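Local atomic coordinates of immunity protein (Neisseria meningitidis, PDB entry 4Q7O), a protein that probably protects its host bacterium by neutralising the matching toxin of a contact-dependent growth-inhibition system. Residues N19-I24 with L100-N105; K45-T50 with K134-T139; I56-E61 with F89-D94. One frame throughout, in Å; residues are numbered along the deposited sequence.

In the fold
Going from the N terminus, residues 19-24, where helix 22-34 begins, open the first of the three contacts: interaction 1 sets them on strand 98-103 and so closes a loop with 75 residues between the segments. Residues 45-50, at the end of helix 37-46, meet the C-terminal helix 126-139 in interaction 2. These two loops cross, because the segments alternate along the chain; the centres of the two contacts lie about 18 Å apart. Interaction 3 pairs the two central strands of the antiparallel sheet and nests inside both. It touches each neighbour: Phe89 packs on Ile24 of interaction 1, and Tyr60 reaches residues 46-47 of interaction 2. Interaction 1 thus ties a helix to the sheet, interaction 2 one helix end to another helix.

Interaction 1: N19-I24 with L100-N105; sequences NNHFVI and LIIPIN
Leu100 meets residues 19-24 through CB and both methyls, burying 94 Å² of the residue. Its CB lies 3.9 Å from Val23 CB, the two side chains running past each other in opposite senses. Further out the leucine forks: CD1 sits 3.8 Å from His21 CD2, while CD2 lies 3.7 Å from His21 CB and also meets Ile24 CG1 at 3.8 Å, crossing that isoleucine at about a right angle. The extended first torsion, with CG anti to the backbone N (chi1 174°), carries this fork into the corner formed by the three residues. The corner is made by His21 and the first turn of helix 22-34, laid against strand 98-103, an outermost strand of the antiparallel sheet in this chain; Phe89 of the adjacent strand 86-91 packs on Val23 and Ile24 as well. Two residues on from Leu100, Ile102 faces the helix again. Its CG2 branch lies over one face of the His21 imidazole in a CH-pi contact, 3.9 Å from the ring centroid and 19° off the normal, whereas CD1 reaches Ile24 CD1 at 4.2 Å. The opposite ring face carries Asn19 O, 3.3 Å above the plane near the rim. Rotation of the imidazole is further fixed at ND1, which hydrogen-bonds Tyr110 OH of helix 104-121, the helix that starts directly after Pro103 at its N-cap.

Interaction 2: K45-T50 with K134-T139; sequences KNITTT and KTYSQT
Thr48 meets Tyr136 through its methyl: CG2 lies at the ring edge, in the ring plane, 3.6 Å from CD1. The threonine's first torsion (chi1 73°) sets OG1 between the backbone N and the carbonyl carbon, from where the hydroxyl turns back to Lys45 O in a 2.8 Å bond within the carbonyl plane. Lys45 O also accepts Thr48 N, so a single carbonyl holds both the backbone and the side chain of this residue, and the methyl is left directed at the tyrosine. The arrangement belongs to the turn that follows helix 37-46, packed on the last turns of the C-terminal helix 126-139; Tyr108 and Phe111 of helix 104-121 line the same junction. Tyr136 leans across with CG anti to its carbonyl carbon; chi1 -68° together with chi2 -10° places CE1 3.8 Å from Ile47 CG2, and its OH hydrogen-bonds Phe44 O. Thr135 also offers CG2, 3.7 Å from Thr48 OG1, while its own hydroxyl bonds to Glu131 O. One turn later Thr139 OG1 donates to Thr135 O at 2.8 Å, reaching that carbonyl from the face opposite the one used by Thr139 N.

Interaction 3: I56-E61 with F89-D94; sequences IGAQYE and FSVGDD
Gln59 and Ser90 form an antiparallel hydrogen-bonded pair at the middle of this contact. Ser90 N donates to Gln59 O at 2.9 Å, nearly straight at 165°, and Gln59 N returns a bond to Ser90 O at 3.0 Å, arriving in the carbonyl plane. A third backbone bond, Gly92 N to Gly57 O at 2.9 Å, is made differently: the donor stands well above the carbonyl plane, and both glycines have positive phi. Gln59 and Ser90 direct their side chains to one face of the sheet, where a water links them, accepting from Gln59 NE2 at 2.6 Å and lying equally close to Ser90 OG. Gln59 CG and Ser90 OG both sit between backbone N and carbonyl carbon, which stands the two side chains next to each other, CG 3.2 Å from OG.

The segments belong to strands 58-62 and 86-91, the central pair of a four-stranded antiparallel meander. On the other face, covered by helix 22-34 with Ile26 and Phe27 among its contributions and by Phe111 of helix 104-121 against Tyr60, the non-hydrogen-bonded pairs are mostly apolar. Tyr60 CB lies over one face of the Phe89 ring in a CH-pi contact, 3.8 Å from the centroid; the two side chains run side by side, pointing the same way, and their ring planes meet at 48°, an oblique pair. Beyond them Ala58 packs loosely on Val91, while Tyr60 OH hydrogen-bonds Cys43 O.

The chemistry thus divides by face: amide, hydroxyl and water gather on the Gln59-Ser90 side, and the aromatic side helps build the buried core between sheet and helices, with the tyrosine hydroxyl satisfied there by a backbone carbonyl.

Interaction 1: N19-I24 with L100-N105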
loop_
_atom_site.group_PDB
_atom_site.type_symbol
_atom_site.label_atom_id
_atom_site.label_comp_id
_atom_site.label_asym_id
_atom_site.label_seq_id
_atom_site.Cartn_x
_atom_site.Cartn_y
_atom_site.Cartn_z
ATOM N N ASN B 19 -6.853 -7.363 -3.830
ATOM C CA ASN B 19 -7.946 -7.438 -2.852
ATOM C C ASN B 19 -8.336 -6.077 -2.264
ATOM O O ASN B 19 -9.179 -6.012 -1.358
ATOM C CB ASN B 19 -7.582 -8.385 -1.703
ATOM C CG ASN B 19 -7.563 -9.852 -2.122
ATOM O OD1 ASN B 19 -8.128 -10.231 -3.153
ATOM N ND2 ASN B 19 -6.933 -10.695 -1.298
ATOM N N ASN B 20 -7.707 -5.000 -2.748
ATOM C CA ASN B 20 -7.965 -3.646 -2.243
ATOM C C ASN B 20 -7.526 -3.512 -0.780
ATOM O O ASN B 20 -8.032 -2.680 -0.033
ATOM C CB ASN B 20 -9.441 -3.257 -2.422
ATOM C CG ASN B 20 -9.654 -1.758 -2.548
ATOM O OD1 ASN B 20 -8.725 -0.993 -2.825
ATOM N ND2 ASN B 20 -10.900 -1.331 -2.356
ATOM N N HIS B 21 -6.566 -4.337 -0.378
ATOM C CA HIS B 21 -6.036 -4.296 0.988
ATOM C C HIS B 21 -4.644 -3.689 1.021
ATOM O O HIS B 21 -3.698 -4.286 1.544
ATOM C CB HIS B 21 -6.050 -5.698 1.596
ATOM C CG HIS B 21 -7.434 -6.231 1.790
ATOM N ND1 HIS B 21 -7.710 -7.579 1.890
ATOM C CD2 HIS B 21 -8.624 -5.594 1.905
ATOM C CE1 HIS B 21 -9.008 -7.744 2.057
ATOM N NE2 HIS B 21 -9.587 -6.555 2.073
ATOM N N PHE B 22 -4.543 -2.492 0.452
ATOM C CA PHE B 22 -3.282 -1.776 0.345
ATOM C C PHE B 22 -2.640 -1.477 1.703
ATOM O O PHE B 22 -1.424 -1.329 1.788
ATOM C CB PHE B 22 -3.466 -0.488 -0.462
ATOM C CG PHE B 22 -4.556 0.403 0.067
ATOM C CD1 PHE B 22 -4.281 1.358 1.040
ATOM C CD2 PHE B 22 -5.857 0.281 -0.404
ATOM C CE1 PHE B 22 -5.279 2.186 1.530
ATOM C CE2 PHE B 22 -6.867 1.098 0.085
ATOM C CZ PHE B 22 -6.580 2.054 1.060
ATOM N N VAL B 23 -3.433 -1.418 2.770
ATOM C CA VAL B 23 -2.860 -1.236 4.107
ATOM C C VAL B 23 -1.886 -2.368 4.455
ATOM O O VAL B 23 -0.834 -2.132 5.072
ATOM C CB VAL B 23 -3.976 -1.094 5.178
ATOM C CG1 VAL B 23 -3.426 -1.317 6.582
ATOM C CG2 VAL B 23 -4.635 0.284 5.073
ATOM N N ILE B 24 -2.226 -3.591 4.041
ATOM C CA ILE B 24 -1.344 -4.736 4.262
ATOM C C ILE B 24 -0.019 -4.591 3.510
ATOM O O ILE B 24 1.050 -4.895 4.052
ATOM C CB ILE B 24 -2.020 -6.059 3.859
ATOM C CG1 ILE B 24 -3.318 -6.267 4.651
ATOM C CG2 ILE B 24 -1.065 -7.226 4.059
ATOM C CD1 ILE B 24 -3.137 -6.254 6.157
ATOM N N LEU B 100 -7.492 -0.903 8.435
ATOM C CA LEU B 100 -8.154 -2.003 7.751
ATOM C C LEU B 100 -8.455 -3.116 8.729
ATOM O O LEU B 100 -7.618 -3.466 9.553
ATOM C CB LEU B 100 -7.253 -2.542 6.637
ATOM C CG LEU B 100 -7.715 -3.794 5.885
ATOM C CD1 LEU B 100 -8.960 -3.515 5.071
ATOM C CD2 LEU B 100 -6.610 -4.324 4.979
ATOM N N ILE B 101 -9.649 -3.684 8.618
ATOM C CA ILE B 101 -9.998 -4.885 9.365
ATOM C C ILE B 101 -10.264 -6.021 8.386
ATOM O O ILE B 101 -10.950 -5.832 7.382
ATOM C CB ILE B 101 -11.225 -4.644 10.252
ATOM C CG1 ILE B 101 -10.875 -3.644 11.364
ATOM C CG2 ILE B 101 -11.741 -5.951 10.822
ATOM C CD1 ILE B 101 -12.090 -3.027 12.053
ATOM N N ILE B 102 -9.698 -7.194 8.664
ATOM C CA ILE B 102 -9.933 -8.383 7.850
ATOM C C ILE B 102 -10.127 -9.610 8.746
ATOM O O ILE B 102 -9.757 -9.583 9.918
ATOM C CB ILE B 102 -8.773 -8.637 6.853
ATOM C CG1 ILE B 102 -7.419 -8.662 7.573
ATOM C CG2 ILE B 102 -8.785 -7.600 5.744
ATOM C CD1 ILE B 102 -6.249 -9.055 6.662
ATOM N N PRO B 103 -10.707 -10.691 8.204
ATOM C CA PRO B 103 -10.762 -11.915 9.010
ATOM C C PRO B 103 -9.363 -12.439 9.321
ATOM O O PRO B 103 -8.450 -12.292 8.506
ATOM C CB PRO B 103 -11.486 -12.908 8.090
ATOM C CG PRO B 103 -12.259 -12.049 7.125
ATOM C CD PRO B 103 -11.368 -10.857 6.895
ATOM N N ILE B 104 -9.197 -13.057 10.484
ATOM C CA ILE B 104 -7.917 -13.651 10.852
ATOM C C ILE B 104 -7.435 -14.684 9.822
ATOM O O ILE B 104 -6.250 -14.764 9.530
ATOM C CB ILE B 104 -7.967 -14.231 12.286
ATOM C CG1 ILE B 104 -8.019 -13.084 13.301
ATOM C CG2 ILE B 104 -6.765 -15.117 12.567
ATOM C CD1 ILE B 104 -8.313 -13.522 14.717
ATOM N N ASN B 105 -8.346 -15.450 9.240
ATOM C CA ASN B 105 -7.939 -16.422 8.228
ATOM C C ASN B 105 -7.235 -15.749 7.060
ATOM O O ASN B 105 -6.199 -16.220 6.579
ATOM C CB ASN B 105 -9.149 -17.199 7.700
ATOM C CG ASN B 105 -9.676 -18.206 8.686
ATOM O OD1 ASN B 105 -9.021 -18.534 9.681
ATOM N ND2 ASN B 105 -10.864 -18.725 8.406
#

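Interaction 2: K45-T50 with K134-T139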
loop_
_atom_site.group_PDB
_atom_site.type_symbol
_atom_site.label_atom_id
_atom_site.label_comp_id
_atom_site.label_asym_id
_atom_site.label_seq_id
_atom_site.Cartn_x
_atom_site.Cartn_y
_atom_site.Cartn_z
ATOM N N LYS B 45 5.821 -13.550 14.009
ATOM C CA LYS B 45 5.502 -14.506 15.073
ATOM C C LYS B 45 4.309 -14.121 15.934
ATOM O O LYS B 45 3.533 -14.986 16.355
ATOM C CB LYS B 45 6.702 -14.682 16.005
ATOM C CG LYS B 45 7.817 -15.498 15.428
ATOM C CD LYS B 45 8.839 -15.803 16.492
ATOM C CE LYS B 45 10.143 -15.113 16.200
ATOM N NZ LYS B 45 11.145 -15.379 17.268
ATOM N N ASN B 46 4.179 -12.828 16.218
ATOM C CA ASN B 46 3.247 -12.371 17.245
ATOM C C ASN B 46 1.793 -12.666 16.919
ATOM O O ASN B 46 0.969 -12.786 17.816
ATOM C CB ASN B 46 3.419 -10.877 17.524
ATOM C CG ASN B 46 4.538 -10.582 18.498
ATOM O OD1 ASN B 46 5.395 -11.425 18.766
ATOM N ND2 ASN B 46 4.539 -9.366 19.030
ATOM N N ILE B 47 1.477 -12.786 15.636
ATOM C CA ILE B 47 0.106 -13.084 15.243
ATOM C C ILE B 47 -0.368 -14.422 15.838
ATOM O O ILE B 47 -1.542 -14.580 16.158
ATOM C CB ILE B 47 -0.079 -13.033 13.706
ATOM C CG1 ILE B 47 -1.566 -12.909 13.342
ATOM C CG2 ILE B 47 0.605 -14.231 13.017
ATOM C CD1 ILE B 47 -1.804 -12.499 11.900
ATOM N N THR B 48 0.559 -15.360 16.032
ATOM C CA THR B 48 0.225 -16.679 16.581
ATOM C C THR B 48 0.231 -16.713 18.103
ATOM O O THR B 48 -0.339 -17.621 18.711
ATOM C CB THR B 48 1.223 -17.758 16.111
ATOM O OG1 THR B 48 2.476 -17.579 16.785
ATOM C CG2 THR B 48 1.435 -17.687 14.609
ATOM N N THR B 49 0.893 -15.741 18.721
ATOM C CA THR B 49 1.045 -15.740 20.174
ATOM C C THR B 49 0.181 -14.681 20.852
ATOM O O THR B 49 -0.953 -14.953 21.242
ATOM C CB THR B 49 2.519 -15.584 20.600
ATOM O OG1 THR B 49 3.070 -14.394 20.026
ATOM C CG2 THR B 49 3.334 -16.780 20.136
ATOM N N THR B 50 0.719 -13.474 20.986
ATOM C CA THR B 50 0.021 -12.398 21.684
ATOM C C THR B 50 -1.129 -11.828 20.858
ATOM O O THR B 50 -2.085 -11.275 21.405
ATOM C CB THR B 50 0.981 -11.255 22.057
ATOM O OG1 THR B 50 1.439 -10.609 20.863
ATOM C CG2 THR B 50 2.175 -11.799 22.835
ATOM N N LYS B 134 5.462 -23.185 10.018
ATOM C CA LYS B 134 4.971 -24.399 10.662
ATOM C C LYS B 134 3.956 -24.030 11.729
ATOM O O LYS B 134 2.908 -24.668 11.855
ATOM C CB LYS B 134 6.132 -25.170 11.294
ATOM C CG LYS B 134 5.713 -26.430 12.036
ATOM C CD LYS B 134 6.864 -27.009 12.853
ATOM C CE LYS B 134 8.202 -26.756 12.180
ATOM N NZ LYS B 134 9.350 -26.948 13.107
ATOM N N THR B 135 4.266 -22.986 12.493
ATOM C CA THR B 135 3.349 -22.499 13.518
ATOM C C THR B 135 2.032 -22.014 12.904
ATOM O O THR B 135 0.964 -22.245 13.469
ATOM C CB THR B 135 3.981 -21.394 14.388
ATOM O OG1 THR B 135 5.213 -21.869 14.952
ATOM C CG2 THR B 135 3.048 -21.004 15.522
ATOM N N TYR B 136 2.107 -21.362 11.745
ATOM C CA TYR B 136 0.899 -20.921 11.040
ATOM C C TYR B 136 0.019 -22.123 10.707
ATOM O O TYR B 136 -1.193 -22.089 10.900
ATOM C CB TYR B 136 1.232 -20.169 9.740
ATOM C CG TYR B 136 1.912 -18.810 9.879
ATOM C CD1 TYR B 136 2.031 -18.176 11.112
ATOM C CD2 TYR B 136 2.434 -18.161 8.757
ATOM C CE1 TYR B 136 2.654 -16.939 11.226
ATOM C CE2 TYR B 136 3.068 -16.932 8.862
ATOM C CZ TYR B 136 3.161 -16.320 10.097
ATOM O OH TYR B 136 3.784 -15.097 10.212
ATOM N N SER B 137 0.642 -23.186 10.207
ATOM C CA SER B 137 -0.083 -24.386 9.795
ATOM C C SER B 137 -0.666 -25.145 10.986
ATOM O O SER B 137 -1.768 -25.694 10.907
ATOM C CB SER B 137 0.827 -25.298 8.967
ATOM O OG SER B 137 1.253 -24.647 7.784
ATOM N N GLN B 138 0.081 -25.184 12.085
ATOM C CA GLN B 138 -0.416 -25.776 13.323
ATOM C C GLN B 138 -1.644 -25.023 13.812
ATOM O O GLN B 138 -2.652 -25.621 14.177
ATOM C CB GLN B 138 0.645 -25.699 14.421
ATOM C CG GLN B 138 1.877 -26.549 14.198
ATOM C CD GLN B 138 3.031 -26.125 15.093
ATOM O OE1 GLN B 138 4.177 -26.061 14.655
ATOM N NE2 GLN B 138 2.731 -25.833 16.353
ATOM N N THR B 139 -1.539 -23.698 13.813
ATOM C CA THR B 139 -2.518 -22.825 14.452
ATOM C C THR B 139 -3.766 -22.582 13.609
ATOM O O THR B 139 -4.882 -22.506 14.132
ATOM C CB THR B 139 -1.882 -21.452 14.766
ATOM O OG1 THR B 139 -0.721 -21.634 15.585
ATOM C CG2 THR B 139 -2.869 -20.542 15.480
#

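Interaction 3: I56-E61 with F89-D94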
loop_
_atom_site.group_PDB
_atom_site.type_symbol
_atom_site.label_atom_id
_atom_site.label_comp_id
_atom_site.label_asym_id
_atom_site.label_seq_id
_atom_site.Cartn_x
_atom_site.Cartn_y
_atom_site.Cartn_z
ATOM N N ILE B 56 6.329 2.318 15.423
ATOM C CA ILE B 56 5.884 3.638 15.006
ATOM C C ILE B 56 5.426 3.545 13.551
ATOM O O ILE B 56 6.190 3.126 12.672
ATOM C CB ILE B 56 6.971 4.721 15.193
ATOM C CG1 ILE B 56 7.343 4.844 16.673
ATOM C CG2 ILE B 56 6.472 6.057 14.664
ATOM C CD1 ILE B 56 8.469 5.831 16.957
ATOM N N GLY B 57 4.156 3.865 13.315
ATOM C CA GLY B 57 3.609 3.886 11.969
ATOM C C GLY B 57 3.052 2.579 11.429
ATOM O O GLY B 57 2.682 2.515 10.257
ATOM N N ALA B 58 2.988 1.536 12.257
ATOM C CA ALA B 58 2.432 0.259 11.809
ATOM C C ALA B 58 2.080 -0.641 12.975
ATOM O O ALA B 58 2.893 -0.847 13.867
ATOM C CB ALA B 58 3.409 -0.455 10.884
ATOM N N GLN B 59 0.882 -1.211 12.954
ATOM C CA GLN B 59 0.495 -2.142 14.003
ATOM C C GLN B 59 -0.618 -3.070 13.554
ATOM O O GLN B 59 -1.352 -2.778 12.606
ATOM C CB GLN B 59 0.029 -1.385 15.250
ATOM C CG GLN B 59 -1.277 -0.630 15.035
ATOM C CD GLN B 59 -1.853 -0.052 16.315
ATOM O OE1 GLN B 59 -1.580 -0.544 17.412
ATOM N NE2 GLN B 59 -2.663 0.991 16.178
ATOM N N TYR B 60 -0.746 -4.186 14.263
ATOM C CA TYR B 60 -1.954 -5.000 14.190
ATOM C C TYR B 60 -2.376 -5.447 15.575
ATOM O O TYR B 60 -1.561 -5.519 16.502
ATOM C CB TYR B 60 -1.814 -6.210 13.245
ATOM C CG TYR B 60 -0.761 -7.232 13.650
ATOM C CD1 TYR B 60 -0.989 -8.141 14.687
ATOM C CD2 TYR B 60 0.458 -7.300 12.979
ATOM C CE1 TYR B 60 -0.022 -9.076 15.059
ATOM C CE2 TYR B 60 1.431 -8.232 13.334
ATOM C CZ TYR B 60 1.184 -9.118 14.378
ATOM O OH TYR B 60 2.132 -10.052 14.748
ATOM N N GLU B 61 -3.654 -5.771 15.704
ATOM C CA GLU B 61 -4.181 -6.306 16.940
ATOM C C GLU B 61 -5.397 -7.145 16.594
ATOM O O GLU B 61 -6.316 -6.662 15.928
ATOM C CB GLU B 61 -4.563 -5.158 17.876
ATOM C CG GLU B 61 -5.011 -5.555 19.262
ATOM C CD GLU B 61 -5.470 -4.348 20.061
ATOM O OE1 GLU B 61 -5.639 -3.267 19.454
ATOM O OE2 GLU B 61 -5.654 -4.476 21.289
ATOM N N PHE B 89 -5.586 -3.741 11.409
ATOM C CA PHE B 89 -4.285 -3.236 10.990
ATOM C C PHE B 89 -4.341 -1.734 10.833
ATOM O O PHE B 89 -5.349 -1.188 10.387
ATOM C CB PHE B 89 -3.885 -3.825 9.633
ATOM C CG PHE B 89 -3.490 -5.255 9.688
ATOM C CD1 PHE B 89 -4.456 -6.252 9.701
ATOM C CD2 PHE B 89 -2.149 -5.613 9.699
ATOM C CE1 PHE B 89 -4.092 -7.586 9.740
ATOM C CE2 PHE B 89 -1.776 -6.948 9.735
ATOM C CZ PHE B 89 -2.744 -7.933 9.755
ATOM N N SER B 90 -3.253 -1.057 11.169
ATOM C CA SER B 90 -3.144 0.342 10.788
ATOM C C SER B 90 -1.730 0.708 10.394
ATOM O O SER B 90 -0.764 0.113 10.869
ATOM C CB SER B 90 -3.663 1.266 11.889
ATOM O OG SER B 90 -2.755 1.336 12.963
ATOM N N VAL B 91 -1.624 1.681 9.501
ATOM C CA VAL B 91 -0.337 2.256 9.148
ATOM C C VAL B 91 -0.420 3.778 9.154
ATOM O O VAL B 91 -1.494 4.358 8.977
ATOM C CB VAL B 91 0.162 1.762 7.766
ATOM C CG1 VAL B 91 0.465 0.278 7.813
ATOM C CG2 VAL B 91 -0.845 2.099 6.669
ATOM N N GLY B 92 0.723 4.418 9.370
ATOM C CA GLY B 92 0.792 5.867 9.367
ATOM C C GLY B 92 0.652 6.490 10.743
ATOM O O GLY B 92 0.753 5.803 11.774
ATOM N N ASP B 93 0.418 7.798 10.745
ATOM C CA ASP B 93 0.324 8.598 11.959
ATOM C C ASP B 93 -0.772 8.109 12.900
ATOM O O ASP B 93 -1.856 7.725 12.460
ATOM C CB ASP B 93 0.080 10.061 11.574
ATOM C CG ASP B 93 -0.330 10.922 12.751
ATOM O OD1 ASP B 93 0.178 10.701 13.872
ATOM O OD2 ASP B 93 -1.162 11.830 12.545
ATOM N N ASP B 94 -0.479 8.144 14.199
ATOM C CA ASP B 94 -1.419 7.716 15.229
ATOM C C ASP B 94 -2.710 8.531 15.207
ATOM O O ASP B 94 -3.782 8.016 15.534
ATOM C CB ASP B 94 -0.769 7.807 16.615
HETATM O O HOH W 1 -3.743 2.886 14.765
#